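Local atomic coordinates of beta-lactamase II (Erythrobacter litoralis, PDB entry 6V72), a protein that probably hydrolyses beta-lactams to substituted beta-amino acids as a zinc-dependent class B metallo-beta-lactamase. Residues 60-65 with 87-92. Residues are numbered along the deposited sequence; the frame is centred on the assembly and turned at random.
Sequences DNTILV and KPVRAA
Thr62 with Val89 and Leu64 with Ala92 pair in parallel where strands 61-65 and 89-93 lie side by side as the two strands of a beta-alpha-beta unit, with helix 71-84 as the crossover; the unit belongs to the larger mixed sheet of the metallo-beta-lactamase fold. Three backbone bonds define the register: Thr62 N to Pro88 O and Arg90 N to Thr62 O (both 3.0 Å), and Leu64 N to Ala91 O (2.9 Å). Because Leu64 N bonds Ala91 O rather than Arg90 O, 87-92 carries one extra residue here, the pattern of a beta bulge; Arg90 psi of -17° is far from extended, and the buried Ala91 N, 3.9 Å from Thr62 O, has no partner.

Two side chains add polar bonds to the segment leading into strand 89-93. Asn61 ND2 gives Pro88 O a 2.9 Å bond, N-H...O angle 164°, with that oxygen in the plane of the Asn61 amide. Thr62 OG1 donates to Lys87 O at 2.8 Å; chi1 of 47° sets the hydroxyl between backbone N and carbonyl carbon, while CG2 rests against Lys87 CB (3.9 Å). On the helix 71-84 side, Leu64 CB meets both Val89 CG1 and Ala92 CB. Arg90 crosses Asn61 at about a right angle, and NH1 bonds Ser152 O of helix 147-153.

Two donors therefore grip Pro88 O from opposite faces, and a hydroxyl holds the preceding carbonyl, which should restrain both where proline offers no N-H.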
loop_
_atom_site.group_PDB
_atom_site.type_symbol
_atom_site.label_atom_id
_atom_site.label_comp_id
_atom_site.label_asym_id
_atom_site.label_seq_id
_atom_site.Cartn_x
_atom_site.Cartn_y
_atom_site.Cartn_z
ATOM N N ASP A 60 37.680 9.043 13.773
ATOM C CA ASP A 60 37.307 8.901 15.171
ATOM C C ASP A 60 35.855 9.271 15.442
ATOM O O ASP A 60 35.477 9.444 16.609
ATOM C CB ASP A 60 38.225 9.749 16.051
ATOM C CG ASP A 60 39.683 9.310 15.977
ATOM O OD1 ASP A 60 39.958 8.085 15.928
ATOM O OD2 ASP A 60 40.558 10.200 15.967
ATOM N N ASN A 61 35.029 9.393 14.403
ATOM C CA ASN A 61 33.615 9.698 14.572
ATOM C C ASN A 61 32.782 8.781 13.688
ATOM O O ASN A 61 33.304 7.986 12.901
ATOM C CB ASN A 61 33.317 11.164 14.241
ATOM C CG ASN A 61 33.857 12.113 15.305
ATOM O OD1 ASN A 61 34.924 12.721 15.140
ATOM N ND2 ASN A 61 33.136 12.220 16.421
ATOM N N THR A 62 31.464 8.891 13.843
ATOM C CA THR A 62 30.538 8.188 12.967
ATOM C C THR A 62 29.568 9.160 12.328
ATOM O O THR A 62 29.355 10.278 12.806
ATOM C CB THR A 62 29.734 7.101 13.707
ATOM O OG1 THR A 62 29.220 7.630 14.941
ATOM C CG2 THR A 62 30.617 5.883 14.014
ATOM N N ILE A 63 28.990 8.708 11.218
ATOM C CA ILE A 63 27.929 9.415 10.504
ATOM C C ILE A 63 26.696 8.533 10.512
ATOM O O ILE A 63 26.774 7.341 10.200
ATOM C CB ILE A 63 28.341 9.758 9.065
ATOM C CG1 ILE A 63 29.534 10.703 9.084
ATOM C CG2 ILE A 63 27.186 10.387 8.317
ATOM C CD1 ILE A 63 30.532 10.365 8.047
ATOM N N LEU A 64 25.565 9.120 10.876
ATOM C CA LEU A 64 24.302 8.402 11.019
ATOM C C LEU A 64 23.442 8.609 9.778
ATOM O O LEU A 64 23.282 9.743 9.315
ATOM C CB LEU A 64 23.555 8.896 12.260
ATOM C CG LEU A 64 22.198 8.245 12.577
ATOM C CD1 LEU A 64 22.358 6.787 12.870
ATOM C CD2 LEU A 64 21.538 8.978 13.734
ATOM N N VAL A 65 22.906 7.515 9.231
ATOM C CA VAL A 65 21.891 7.590 8.181
ATOM C C VAL A 65 20.582 7.131 8.800
ATOM O O VAL A 65 20.449 5.961 9.168
ATOM C CB VAL A 65 22.239 6.728 6.961
ATOM C CG1 VAL A 65 21.079 6.825 5.936
ATOM C CG2 VAL A 65 23.585 7.149 6.365
ATOM N N LYS A 87 33.336 6.318 18.986
ATOM C CA LYS A 87 33.376 7.120 17.765
ATOM C C LYS A 87 32.049 7.858 17.695
ATOM O O LYS A 87 31.117 7.436 17.006
ATOM C CB LYS A 87 33.607 6.240 16.534
ATOM C CG LYS A 87 35.002 5.624 16.523
ATOM C CD LYS A 87 35.201 4.735 15.333
ATOM C CE LYS A 87 36.608 4.176 15.322
ATOM N NZ LYS A 87 36.785 3.215 16.427
ATOM N N PRO A 88 31.917 8.957 18.437
ATOM C CA PRO A 88 30.606 9.614 18.548
ATOM C C PRO A 88 30.063 10.068 17.202
ATOM O O PRO A 88 30.805 10.419 16.280
ATOM C CB PRO A 88 30.887 10.812 19.457
ATOM C CG PRO A 88 32.106 10.412 20.235
ATOM C CD PRO A 88 32.930 9.555 19.325
ATOM N N VAL A 89 28.741 10.090 17.115
ATOM C CA VAL A 89 28.075 10.602 15.921
ATOM C C VAL A 89 28.354 12.093 15.814
ATOM O O VAL A 89 28.102 12.859 16.749
ATOM C CB VAL A 89 26.566 10.327 15.973
ATOM C CG1 VAL A 89 25.893 10.867 14.711
ATOM C CG2 VAL A 89 26.277 8.821 16.115
ATOM N N ARG A 90 28.895 12.519 14.690
ATOM C CA ARG A 90 29.053 13.955 14.531
ATOM C C ARG A 90 28.144 14.556 13.477
ATOM O O ARG A 90 27.937 15.774 13.499
ATOM C CB ARG A 90 30.501 14.310 14.220
ATOM C CG ARG A 90 30.944 13.900 12.902
ATOM C CD ARG A 90 32.174 14.698 12.471
ATOM N NE ARG A 90 32.705 13.998 11.321
ATOM C CZ ARG A 90 32.255 14.144 10.080
ATOM N NH1 ARG A 90 31.272 15.015 9.804
ATOM N NH2 ARG A 90 32.802 13.413 9.126
ATOM N N ALA A 91 27.573 13.741 12.597
ATOM C CA ALA A 91 26.652 14.257 11.595
ATOM C C ALA A 91 25.652 13.167 11.276
ATOM O O ALA A 91 25.932 11.983 11.450
ATOM C CB ALA A 91 27.366 14.696 10.312
ATOM N N ALA A 92 24.483 13.581 10.798
ATOM C CA ALA A 92 23.417 12.652 10.451
ATOM C C ALA A 92 22.717 13.161 9.206
ATOM O O ALA A 92 22.610 14.369 8.989
ATOM C CB ALA A 92 22.379 12.503 11.569
#